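Peptidase M16 inactive domain family protein (Pseudomonas fluorescens, PDB 3GWB) is of undetermined function but carries the inactive domain of the M16 peptidase family, whose active members are zinc-dependent hydrolases, so peptide cleavage by it is uncertain. Local coordinates at residues L153-R158 and P311-L316; T250-A255 and E324-L329; Q15-A20 and A212-V217; G195-A200 and A219-G224. All coordinates share one frame; numbering follows the deposited sequence.

Contact 1. Residues L153-R158 and P311-L316; sequences LELMKR and PFMINL
Apolar contact joins L155 and M156 of helix 147-160 to P311 and M313 of strand 311-319. M156 and M313 are both selenomethionines. L155 and M313 reach toward each other tip to tip. One methyl branch of the leucine does the touching: L155 CD2 lies 4.0 Å from M313 SE and 4.1 Å from M313 CE. In L155, CG is anti to the backbone N (chi1 -179°), and this sends the branched end out toward the strand. M313 leaves its backbone in an extended form and bends only at its last torsion (chi3 -53°). M156 comes in from one side with a curled chain. Its SE lies 4.3 Å from M313 CE and 4.4 Å from P311 CG, so it reaches both the strand's selenomethionine and the proline ring.

Polar bonds run within the helix or to neighbours outside the two segments, and none joins 153-158 to 311-316. On the helix, R158 and E154 form a salt bridge one turn apart, with R158 NE 2.7 Å from E154 OE2. The hydrogen bond in it is weak and bent (122°). R158 also makes a weak hydrogen bond to S239. The strand's backbone is bonded to its sheet neighbours, as I314 to L254 and M313 to G302.

L155 also packs on M253, A255, V414 and V416. This is a helix on one face of a mixed sheet, with strands 311-319, 249-257 and 414-419 beneath it. The helix is held to strand 311-319 by loose apolar packing, two of the four side chains being long selenomethionines, with little directional preference.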
loop_
_atom_site.group_PDB
_atom_site.type_symbol
_atom_site.label_atom_id
_atom_site.label_comp_id
_atom_site.label_asym_id
_atom_site.label_seq_id
_atom_site.Cartn_x
_atom_site.Cartn_y
_atom_site.Cartn_z
ATOM N N LEU A 153 -4.403 -10.433 -17.282
ATOM C CA LEU A 153 -4.630 -9.620 -18.476
ATOM C C LEU A 153 -5.178 -10.471 -19.616
ATOM O O LEU A 153 -6.130 -10.079 -20.291
ATOM C CB LEU A 153 -3.331 -8.941 -18.928
ATOM C CG LEU A 153 -2.720 -7.913 -17.971
ATOM C CD1 LEU A 153 -1.505 -7.277 -18.623
ATOM C CD2 LEU A 153 -3.752 -6.845 -17.624
ATOM N N GLU A 154 -4.568 -11.638 -19.825
ATOM C CA GLU A 154 -4.995 -12.559 -20.878
ATOM C C GLU A 154 -6.385 -13.121 -20.587
ATOM O O GLU A 154 -7.205 -13.256 -21.494
ATOM C CB GLU A 154 -3.988 -13.709 -21.009
ATOM C CG GLU A 154 -4.407 -14.851 -21.937
ATOM C CD GLU A 154 -4.600 -14.414 -23.380
ATOM O OE1 GLU A 154 -3.930 -13.449 -23.808
ATOM O OE2 GLU A 154 -5.409 -15.049 -24.093
ATOM N N LEU A 155 -6.647 -13.448 -19.323
ATOM C CA LEU A 155 -7.944 -13.997 -18.939
ATOM C C LEU A 155 -9.062 -12.995 -19.212
ATOM O O LEU A 155 -10.130 -13.361 -19.707
ATOM C CB LEU A 155 -7.936 -14.393 -17.457
ATOM C CG LEU A 155 -9.222 -15.011 -16.898
ATOM C CD1 LEU A 155 -9.648 -16.190 -17.751
ATOM C CD2 LEU A 155 -8.991 -15.455 -15.459
HETATM N N MSE A 156 -8.819 -11.727 -18.894
HETATM C CA MSE A 156 -9.820 -10.698 -19.133
HETATM C C MSE A 156 -10.049 -10.502 -20.631
HETATM O O MSE A 156 -11.135 -10.110 -21.043
HETATM C CB MSE A 156 -9.412 -9.376 -18.472
HETATM C CG MSE A 156 -9.580 -9.363 -16.948
HETATM SE SE MSE A 156 -11.291 -9.658 -16.386
HETATM C CE MSE A 156 -11.981 -7.995 -16.466
ATOM N N LYS A 157 -9.037 -10.782 -21.445
ATOM C CA LYS A 157 -9.178 -10.649 -22.895
ATOM C C LYS A 157 -10.086 -11.747 -23.447
ATOM O O LYS A 157 -10.970 -11.485 -24.265
ATOM C CB LYS A 157 -7.817 -10.750 -23.588
ATOM C CG LYS A 157 -6.825 -9.654 -23.224
ATOM C CD LYS A 157 -5.492 -9.854 -23.952
ATOM C CE LYS A 157 -4.445 -8.864 -23.474
ATOM N NZ LYS A 157 -3.114 -9.131 -24.085
ATOM N N ARG A 158 -9.851 -12.980 -23.005
ATOM C CA ARG A 158 -10.637 -14.128 -23.452
ATOM C C ARG A 158 -12.085 -14.033 -22.985
ATOM O O ARG A 158 -13.009 -14.436 -23.690
ATOM C CB ARG A 158 -10.010 -15.423 -22.924
ATOM C CG ARG A 158 -8.722 -15.834 -23.632
ATOM C CD ARG A 158 -7.931 -16.835 -22.804
ATOM N NE ARG A 158 -6.718 -17.274 -23.488
ATOM C CZ ARG A 158 -6.675 -18.274 -24.362
ATOM N NH1 ARG A 158 -7.782 -18.943 -24.654
ATOM N NH2 ARG A 158 -5.532 -18.596 -24.954
ATOM N N PRO A 311 -16.866 -10.281 -13.817
ATOM C CA PRO A 311 -16.445 -11.678 -13.832
ATOM C C PRO A 311 -16.535 -12.429 -12.499
ATOM O O PRO A 311 -16.629 -11.832 -11.427
ATOM C CB PRO A 311 -15.011 -11.572 -14.308
ATOM C CG PRO A 311 -14.547 -10.341 -13.554
ATOM C CD PRO A 311 -15.701 -9.376 -13.736
ATOM N N PHE A 312 -16.532 -13.752 -12.599
ATOM C CA PHE A 312 -16.493 -14.622 -11.440
ATOM C C PHE A 312 -15.126 -15.239 -11.683
ATOM O O PHE A 312 -14.852 -15.729 -12.787
ATOM C CB PHE A 312 -17.548 -15.724 -11.476
ATOM C CG PHE A 312 -17.276 -16.825 -10.485
ATOM C CD1 PHE A 312 -17.512 -16.634 -9.123
ATOM C CD2 PHE A 312 -16.716 -18.032 -10.904
ATOM C CE1 PHE A 312 -17.172 -17.623 -8.192
ATOM C CE2 PHE A 312 -16.372 -19.029 -9.984
ATOM C CZ PHE A 312 -16.607 -18.825 -8.622
HETATM N N MSE A 313 -14.273 -15.223 -10.667
HETATM C CA MSE A 313 -12.928 -15.731 -10.838
HETATM C C MSE A 313 -12.385 -16.486 -9.632
HETATM O O MSE A 313 -12.716 -16.176 -8.490
HETATM C CB MSE A 313 -12.012 -14.547 -11.161
HETATM C CG MSE A 313 -10.629 -14.894 -11.656
HETATM SE SE MSE A 313 -9.765 -13.375 -12.125
HETATM C CE MSE A 313 -10.966 -12.646 -13.260
ATOM N N ILE A 314 -11.559 -17.489 -9.912
ATOM C CA ILE A 314 -10.908 -18.294 -8.885
ATOM C C ILE A 314 -9.430 -18.221 -9.211
ATOM O O ILE A 314 -9.048 -18.397 -10.367
ATOM C CB ILE A 314 -11.305 -19.775 -8.958
ATOM C CG1 ILE A 314 -12.791 -19.939 -8.654
ATOM C CG2 ILE A 314 -10.443 -20.586 -7.988
ATOM C CD1 ILE A 314 -13.296 -21.352 -8.888
ATOM N N ASN A 315 -8.595 -17.959 -8.214
ATOM C CA ASN A 315 -7.162 -17.894 -8.474
ATOM C C ASN A 315 -6.314 -18.467 -7.349
ATOM O O ASN A 315 -6.689 -18.417 -6.178
ATOM C CB ASN A 315 -6.733 -16.457 -8.749
ATOM C CG ASN A 315 -6.920 -15.563 -7.555
ATOM O OD1 ASN A 315 -8.042 -15.182 -7.217
ATOM N ND2 ASN A 315 -5.821 -15.231 -6.892
ATOM N N LEU A 316 -5.166 -19.016 -7.724
ATOM C CA LEU A 316 -4.244 -19.598 -6.765
ATOM C C LEU A 316 -2.896 -19.810 -7.431
ATOM O O LEU A 316 -2.751 -19.650 -8.649
ATOM C CB LEU A 316 -4.769 -20.944 -6.244
ATOM C CG LEU A 316 -4.740 -22.134 -7.217
ATOM C CD1 LEU A 316 -4.919 -23.436 -6.452
ATOM C CD2 LEU A 316 -5.829 -21.977 -8.257
#

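Contact 2. Residues T250-A255 and E324-L329; sequences TSLMLA and EGTLKL
L252 is the first residue of strand 249-257 to touch helix 323-340 in this contact. Its two methyl branches meet different parts of the helix. CD1 lies 4.1 Å from the backbone N of L327 and 4.3 Å from T326 CG2. CD2 lies 4.3 Å from L327 CB. The leucine thus rests against the helix backbone, beside the root of L327. T326 offers its methyl here, while its OG1 hydrogen-bonds to M322 O, just before the helix begins. M253 comes next and points away, to the other face of the sheet, where it packs on A151 and S152 of helix 147-160.

L254 points to helix 323-340 again. Its side chain and that of L327 cross obliquely. L327 CD1 sits at the fork of L254, 4.0 Å from both CD1 and CD2 of that leucine. L327 reaches this place because its CG is anti to the backbone N (chi1 176°). I415 of strand 414-419 touches both L254 and L327 and extends the apolar patch.

The axes of segments 250-255 and 324-329 approach to 10.0 Å at 23°, so the two run nearly the same way. Strand 311-319, the antiparallel neighbour of 249-257, leads directly into the helix. This is the helix-on-sheet layering of an alpha/beta domain, as in M16 family proteins.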
loop_
_atom_site.group_PDB
_atom_site.type_symbol
_atom_site.label_atom_id
_atom_site.label_comp_id
_atom_site.label_asym_id
_atom_site.label_seq_id
_atom_site.Cartn_x
_atom_site.Cartn_y
_atom_site.Cartn_z
ATOM N N THR A 250 3.357 -22.011 -10.330
ATOM C CA THR A 250 2.451 -21.817 -11.447
ATOM C C THR A 250 1.193 -21.108 -10.998
ATOM O O THR A 250 0.594 -21.463 -9.987
ATOM C CB THR A 250 2.039 -23.145 -12.153
ATOM O OG1 THR A 250 1.565 -24.085 -11.183
ATOM C CG2 THR A 250 3.193 -23.739 -12.932
ATOM N N SER A 251 0.815 -20.085 -11.750
ATOM C CA SER A 251 -0.373 -19.307 -11.447
ATOM C C SER A 251 -1.558 -19.876 -12.207
ATOM O O SER A 251 -1.491 -20.055 -13.423
ATOM C CB SER A 251 -0.154 -17.847 -11.839
ATOM O OG SER A 251 -1.392 -17.172 -11.972
ATOM N N LEU A 252 -2.636 -20.161 -11.482
ATOM C CA LEU A 252 -3.848 -20.726 -12.063
ATOM C C LEU A 252 -5.026 -19.773 -11.889
ATOM O O LEU A 252 -5.294 -19.297 -10.787
ATOM C CB LEU A 252 -4.192 -22.052 -11.379
ATOM C CG LEU A 252 -3.211 -23.221 -11.455
ATOM C CD1 LEU A 252 -3.663 -24.307 -10.484
ATOM C CD2 LEU A 252 -3.147 -23.752 -12.882
HETATM N N MSE A 253 -5.737 -19.508 -12.977
HETATM C CA MSE A 253 -6.893 -18.627 -12.922
HETATM C C MSE A 253 -8.033 -19.217 -13.738
HETATM O O MSE A 253 -7.846 -19.611 -14.889
HETATM C CB MSE A 253 -6.538 -17.245 -13.470
HETATM C CG MSE A 253 -5.392 -16.568 -12.752
HETATM SE SE MSE A 253 -5.266 -14.856 -13.273
HETATM C CE MSE A 253 -6.668 -14.165 -12.455
ATOM N N LEU A 254 -9.208 -19.294 -13.126
ATOM C CA LEU A 254 -10.390 -19.820 -13.793
ATOM C C LEU A 254 -11.443 -18.737 -13.689
ATOM O O LEU A 254 -11.513 -18.035 -12.683
ATOM C CB LEU A 254 -10.898 -21.091 -13.108
ATOM C CG LEU A 254 -9.942 -22.278 -12.991
ATOM C CD1 LEU A 254 -8.939 -22.018 -11.877
ATOM C CD2 LEU A 254 -10.738 -23.542 -12.687
ATOM N N ALA A 255 -12.268 -18.598 -14.720
ATOM C CA ALA A 255 -13.284 -17.566 -14.697
ATOM C C ALA A 255 -14.337 -17.725 -15.777
ATOM O O ALA A 255 -14.179 -18.498 -16.720
ATOM C CB ALA A 255 -12.621 -16.190 -14.833
ATOM N N GLU A 324 -0.889 -29.281 -12.833
ATOM C CA GLU A 324 -1.775 -30.108 -13.636
ATOM C C GLU A 324 -2.833 -30.799 -12.760
ATOM O O GLU A 324 -4.025 -30.795 -13.081
ATOM C CB GLU A 324 -0.939 -31.141 -14.397
ATOM C CG GLU A 324 0.376 -30.564 -14.962
ATOM C CD GLU A 324 1.573 -30.677 -13.996
ATOM O OE1 GLU A 324 1.391 -30.521 -12.774
ATOM O OE2 GLU A 324 2.706 -30.911 -14.467
ATOM N N GLY A 325 -2.393 -31.376 -11.647
ATOM C CA GLY A 325 -3.317 -32.058 -10.762
ATOM C C GLY A 325 -4.158 -31.114 -9.919
ATOM O O GLY A 325 -5.329 -31.382 -9.654
ATOM N N THR A 326 -3.561 -30.007 -9.495
ATOM C CA THR A 326 -4.266 -29.036 -8.672
ATOM C C THR A 326 -5.420 -28.390 -9.434
ATOM O O THR A 326 -6.480 -28.134 -8.861
ATOM C CB THR A 326 -3.304 -27.943 -8.164
ATOM O OG1 THR A 326 -2.211 -28.562 -7.473
ATOM C CG2 THR A 326 -4.019 -27.006 -7.197
ATOM N N LEU A 327 -5.218 -28.131 -10.720
ATOM C CA LEU A 327 -6.257 -27.522 -11.543
ATOM C C LEU A 327 -7.467 -28.445 -11.658
ATOM O O LEU A 327 -8.608 -27.986 -11.642
ATOM C CB LEU A 327 -5.719 -27.202 -12.942
ATOM C CG LEU A 327 -6.742 -26.637 -13.940
ATOM C CD1 LEU A 327 -7.272 -25.302 -13.446
ATOM C CD2 LEU A 327 -6.092 -26.473 -15.307
ATOM N N LYS A 328 -7.212 -29.745 -11.791
ATOM C CA LYS A 328 -8.284 -30.728 -11.896
ATOM C C LYS A 328 -9.055 -30.749 -10.589
ATOM O O LYS A 328 -10.282 -30.804 -10.587
ATOM C CB LYS A 328 -7.721 -32.126 -12.154
ATOM C CG LYS A 328 -6.848 -32.246 -13.388
ATOM C CD LYS A 328 -7.639 -32.055 -14.667
ATOM C CE LYS A 328 -6.752 -32.257 -15.894
ATOM N NZ LYS A 328 -6.098 -33.594 -15.897
ATOM N N LEU A 329 -8.318 -30.722 -9.479
ATOM C CA LEU A 329 -8.916 -30.739 -8.149
ATOM C C LEU A 329 -9.846 -29.548 -7.950
ATOM O O LEU A 329 -10.989 -29.713 -7.536
ATOM C CB LEU A 329 -7.823 -30.724 -7.067
ATOM C CG LEU A 329 -8.250 -30.528 -5.605
ATOM C CD1 LEU A 329 -9.125 -31.691 -5.157
ATOM C CD2 LEU A 329 -7.016 -30.409 -4.712
#

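Contact 3. Residues Q15-A20 and A212-V217; sequences QTWSTA and AIAAQV
W17 and T19 both meet A214, and T19 also comes near A215, where an edge strand of an alpha/beta sheet runs beside a covering helix. Strand 15-18 is one of the two outermost strands of the first mixed sheet within the chain, and helix 207-220 lies over that sheet.

The tight part is at T19 and A214. The backbones come close here: T19 CA and A215 CA are 5.9 Å apart. The small alanines of the helix probably permit this approach. T19 turns its methyl to the helix and uses its hydroxyl elsewhere. OG1 hydrogen-bonds with S218 OG, further along the same helix, and with A23 N in the turn before strand 24-29. One threonine therefore ties the strand's exit to both the helix and the next turn.

The looser part is at W17. The indole comes to A214 obliquely, with NE1 4.4 Å from A214 CB, and no hydrogen bond is made across the two segments. The ring rests more widely on the earlier turns of the helix, touching R207, A210 and E211. On its strand side it packs on V25 and F27. A215 marks the solvent side. It is exposed, and A215 CB stays 5.2 Å from T19 CG2.

With chi1 at 63°, T19 CG2 stands anti to the carbonyl carbon of its own residue. It lies 4.4 Å from both A214 CB and A215 N, and closest, 3.8 Å, to A214 O.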
loop_
_atom_site.group_PDB
_atom_site.type_symbol
_atom_site.label_atom_id
_atom_site.label_comp_id
_atom_site.label_asym_id
_atom_site.label_seq_id
_atom_site.Cartn_x
_atom_site.Cartn_y
_atom_site.Cartn_z
ATOM N N GLN A 15 -30.652 9.384 3.279
ATOM C CA GLN A 15 -31.421 10.457 2.669
ATOM C C GLN A 15 -30.890 10.697 1.268
ATOM O O GLN A 15 -29.692 10.551 1.012
ATOM C CB GLN A 15 -31.299 11.727 3.503
ATOM C CG GLN A 15 -31.772 11.558 4.925
ATOM C CD GLN A 15 -31.511 12.784 5.761
ATOM O OE1 GLN A 15 -32.046 13.856 5.489
ATOM N NE2 GLN A 15 -30.677 12.636 6.786
ATOM N N THR A 16 -31.770 11.074 0.353
ATOM C CA THR A 16 -31.326 11.292 -1.009
ATOM C C THR A 16 -32.043 12.440 -1.697
ATOM O O THR A 16 -33.177 12.784 -1.353
ATOM C CB THR A 16 -31.510 10.010 -1.845
ATOM O OG1 THR A 16 -30.890 10.176 -3.129
ATOM C CG2 THR A 16 -32.986 9.713 -2.037
ATOM N N TRP A 17 -31.362 13.026 -2.674
ATOM C CA TRP A 17 -31.895 14.133 -3.454
ATOM C C TRP A 17 -30.923 14.367 -4.595
ATOM O O TRP A 17 -29.890 13.697 -4.677
ATOM C CB TRP A 17 -32.042 15.394 -2.584
ATOM C CG TRP A 17 -30.755 15.976 -2.034
ATOM C CD1 TRP A 17 -29.964 16.928 -2.621
ATOM C CD2 TRP A 17 -30.131 15.662 -0.778
ATOM N NE1 TRP A 17 -28.895 17.228 -1.805
ATOM C CE2 TRP A 17 -28.976 16.469 -0.669
ATOM C CE3 TRP A 17 -30.443 14.783 0.268
ATOM C CZ2 TRP A 17 -28.126 16.413 0.443
ATOM C CZ3 TRP A 17 -29.596 14.730 1.373
ATOM C CH2 TRP A 17 -28.457 15.542 1.453
ATOM N N SER A 18 -31.266 15.289 -5.490
ATOM C CA SER A 18 -30.402 15.608 -6.612
ATOM C C SER A 18 -30.063 17.088 -6.579
ATOM O O SER A 18 -30.811 17.888 -6.017
ATOM C CB SER A 18 -31.097 15.266 -7.933
ATOM O OG SER A 18 -31.292 13.865 -8.043
ATOM N N THR A 19 -28.929 17.455 -7.162
ATOM C CA THR A 19 -28.537 18.864 -7.208
ATOM C C THR A 19 -29.093 19.458 -8.502
ATOM O O THR A 19 -29.616 18.735 -9.355
ATOM C CB THR A 19 -27.006 19.035 -7.238
ATOM O OG1 THR A 19 -26.492 18.448 -8.441
ATOM C CG2 THR A 19 -26.362 18.376 -6.016
ATOM N N ALA A 20 -28.967 20.770 -8.657
ATOM C CA ALA A 20 -29.463 21.443 -9.858
ATOM C C ALA A 20 -28.758 20.967 -11.126
ATOM O O ALA A 20 -29.265 21.185 -12.227
ATOM C CB ALA A 20 -29.312 22.956 -9.712
ATOM N N ALA A 212 -25.765 21.984 1.372
ATOM C CA ALA A 212 -24.829 23.036 0.960
ATOM C C ALA A 212 -23.537 22.442 0.390
ATOM O O ALA A 212 -23.032 22.905 -0.640
ATOM C CB ALA A 212 -24.511 23.951 2.152
ATOM N N ILE A 213 -23.004 21.420 1.056
ATOM C CA ILE A 213 -21.778 20.768 0.606
ATOM C C ILE A 213 -21.987 20.154 -0.780
ATOM O O ILE A 213 -21.177 20.345 -1.696
ATOM C CB ILE A 213 -21.356 19.629 1.568
ATOM C CG1 ILE A 213 -21.116 20.178 2.978
ATOM C CG2 ILE A 213 -20.160 18.885 0.996
ATOM C CD1 ILE A 213 -20.218 21.362 3.038
ATOM N N ALA A 214 -23.082 19.418 -0.932
ATOM C CA ALA A 214 -23.359 18.773 -2.210
ATOM C C ALA A 214 -23.563 19.778 -3.332
ATOM O O ALA A 214 -23.080 19.573 -4.442
ATOM C CB ALA A 214 -24.570 17.863 -2.081
ATOM N N ALA A 215 -24.278 20.862 -3.056
ATOM C CA ALA A 215 -24.514 21.871 -4.076
ATOM C C ALA A 215 -23.211 22.541 -4.494
ATOM O O ALA A 215 -23.017 22.856 -5.666
ATOM C CB ALA A 215 -25.494 22.915 -3.574
ATOM N N GLN A 216 -22.324 22.758 -3.528
ATOM C CA GLN A 216 -21.046 23.402 -3.801
ATOM C C GLN A 216 -20.140 22.530 -4.663
ATOM O O GLN A 216 -19.534 23.007 -5.614
ATOM C CB GLN A 216 -20.327 23.743 -2.485
ATOM C CG GLN A 216 -18.874 24.149 -2.677
ATOM C CD GLN A 216 -18.159 24.441 -1.367
ATOM O OE1 GLN A 216 -18.293 23.694 -0.392
ATOM N NE2 GLN A 216 -17.382 25.523 -1.342
ATOM N N VAL A 217 -20.043 21.251 -4.323
ATOM C CA VAL A 217 -19.197 20.333 -5.080
ATOM C C VAL A 217 -19.762 20.191 -6.496
ATOM O O VAL A 217 -19.037 20.300 -7.492
ATOM C CB VAL A 217 -19.140 18.948 -4.391
ATOM C CG1 VAL A 217 -18.392 17.950 -5.260
ATOM C CG2 VAL A 217 -18.443 19.074 -3.049
#

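Contact 4. Residues G195-A200 and A219-G224; sequences GNVVIA and AALPKG
L221, in the loop that follows helix 207-220, closes over V197. From CB the leucine chain heads toward strand 197-203. CB and CG serve as the stem, with CG anti to the carbonyl carbon (chi1 -65°), and neither touches the valine. At the tip the two methyls part. CD1 makes the contact, meeting V197 CG1 at 3.7 Å, while CD2 is turned away from that valine. The two side chains cross at about a right angle. F42 packs on both L221 and V197, and V119 of helix 105-120 also touches L221, so the leucine is buried between the sheet and helix 105-120.

A backbone contact lies at the other end of the segments. G195 N gives a weak, bent hydrogen bond to G224 O, 3.0 Å long at 130°. The CA atoms of these glycines are 5.5 Å apart. Next to them N196 is well satisfied by outside partners: ND2 bonds to A191 O and A43 O, and OD1 to L227 N.

The chain thus leaves strand 197-203, passes through helix 207-220 and comes back beside the start of the strand. This is a beta-alpha unit with its returning loop, part of the N-terminal mixed sheet of this M16-family protein.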
loop_
_atom_site.group_PDB
_atom_site.type_symbol
_atom_site.label_atom_id
_atom_site.label_comp_id
_atom_site.label_asym_id
_atom_site.label_seq_id
_atom_site.Cartn_x
_atom_site.Cartn_y
_atom_site.Cartn_z
ATOM N N GLY A 195 -23.530 15.885 -14.091
ATOM C CA GLY A 195 -24.604 14.940 -14.345
ATOM C C GLY A 195 -24.132 13.496 -14.364
ATOM O O GLY A 195 -24.948 12.574 -14.368
ATOM N N ASN A 196 -22.815 13.298 -14.355
ATOM C CA ASN A 196 -22.219 11.961 -14.405
ATOM C C ASN A 196 -21.624 11.513 -13.069
ATOM O O ASN A 196 -20.857 10.549 -13.016
ATOM C CB ASN A 196 -21.117 11.947 -15.479
ATOM C CG ASN A 196 -20.750 10.549 -15.932
ATOM O OD1 ASN A 196 -21.621 9.754 -16.275
ATOM N ND2 ASN A 196 -19.450 10.249 -15.956
ATOM N N VAL A 197 -21.976 12.202 -11.990
ATOM C CA VAL A 197 -21.422 11.853 -10.688
ATOM C C VAL A 197 -22.441 11.532 -9.599
ATOM O O VAL A 197 -23.587 11.994 -9.629
ATOM C CB VAL A 197 -20.518 12.995 -10.159
ATOM C CG1 VAL A 197 -21.390 14.146 -9.648
ATOM C CG2 VAL A 197 -19.586 12.467 -9.048
ATOM N N VAL A 198 -22.007 10.722 -8.641
ATOM C CA VAL A 198 -22.819 10.368 -7.485
ATOM C C VAL A 198 -22.099 11.001 -6.302
ATOM O O VAL A 198 -20.900 10.813 -6.145
ATOM C CB VAL A 198 -22.875 8.846 -7.245
ATOM C CG1 VAL A 198 -23.568 8.561 -5.907
ATOM C CG2 VAL A 198 -23.635 8.169 -8.381
ATOM N N ILE A 199 -22.825 11.744 -5.477
ATOM C CA ILE A 199 -22.232 12.410 -4.319
ATOM C C ILE A 199 -22.701 11.729 -3.041
ATOM O O ILE A 199 -23.876 11.795 -2.698
ATOM C CB ILE A 199 -22.641 13.902 -4.284
ATOM C CG1 ILE A 199 -22.108 14.607 -5.529
ATOM C CG2 ILE A 199 -22.110 14.573 -3.030
ATOM C CD1 ILE A 199 -22.686 15.992 -5.720
ATOM N N ALA A 200 -21.779 11.072 -2.342
ATOM C CA ALA A 200 -22.107 10.368 -1.106
ATOM C C ALA A 200 -21.461 11.079 0.074
ATOM O O ALA A 200 -20.284 11.416 0.029
ATOM C CB ALA A 200 -21.618 8.921 -1.190
ATOM N N ALA A 219 -21.609 22.230 -8.200
ATOM C CA ALA A 219 -21.447 23.452 -9.000
ATOM C C ALA A 219 -20.034 23.691 -9.528
ATOM O O ALA A 219 -19.857 24.382 -10.539
ATOM C CB ALA A 219 -21.896 24.673 -8.195
ATOM N N ALA A 220 -19.044 23.129 -8.838
ATOM C CA ALA A 220 -17.638 23.278 -9.205
ATOM C C ALA A 220 -17.214 22.331 -10.327
ATOM O O ALA A 220 -16.193 22.552 -10.969
ATOM C CB ALA A 220 -16.747 23.052 -7.972
ATOM N N LEU A 221 -18.001 21.286 -10.561
ATOM C CA LEU A 221 -17.692 20.312 -11.610
ATOM C C LEU A 221 -18.088 20.834 -12.980
ATOM O O LEU A 221 -18.884 21.762 -13.094
ATOM C CB LEU A 221 -18.450 18.995 -11.367
ATOM C CG LEU A 221 -18.110 18.181 -10.112
ATOM C CD1 LEU A 221 -19.045 16.976 -9.978
ATOM C CD2 LEU A 221 -16.674 17.731 -10.195
ATOM N N PRO A 222 -17.517 20.258 -14.044
ATOM C CA PRO A 222 -17.894 20.728 -15.378
ATOM C C PRO A 222 -19.380 20.382 -15.540
ATOM O O PRO A 222 -19.855 19.404 -14.952
ATOM C CB PRO A 222 -17.013 19.886 -16.302
ATOM C CG PRO A 222 -15.809 19.560 -15.441
ATOM C CD PRO A 222 -16.421 19.273 -14.105
ATOM N N LYS A 223 -20.115 21.179 -16.311
ATOM C CA LYS A 223 -21.535 20.921 -16.535
ATOM C C LYS A 223 -21.682 19.925 -17.674
ATOM O O LYS A 223 -20.967 20.013 -18.673
ATOM C CB LYS A 223 -22.270 22.211 -16.905
ATOM C CG LYS A 223 -22.900 22.950 -15.733
ATOM C CD LYS A 223 -21.882 23.522 -14.799
ATOM C CE LYS A 223 -22.577 24.202 -13.626
ATOM N NZ LYS A 223 -21.595 24.647 -12.615
ATOM N N GLY A 224 -22.609 18.984 -17.531
ATOM C CA GLY A 224 -22.804 17.996 -18.583
ATOM C C GLY A 224 -23.673 16.836 -18.134
ATOM O O GLY A 224 -23.864 16.632 -16.941
#

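How the contacts relate
Contacts 1 and 2 belong to the second sheet and contacts 3 and 4 to the first, on opposite sides of the chain's centre. Contacts 1 and 2 use neighbouring strands, 311-319 and 249-257 respectively, and put helices on opposite faces of one sheet. Contacts 3 and 4 share helix 207-220, and A214 O touches I199 CD1 at 3.8 Å. Contacts 2 and 4 are buried, whereas 1 and 3 are partly buried and 3 reaches the surface at an edge strand. Chemistry follows place: long apolar chains (leucine, and methionine as selenomethionine) on the second sheet, small alanines with a threonine at the edge. Contact 4 alone has a hydrogen bond across its segments, a weak one between two glycines.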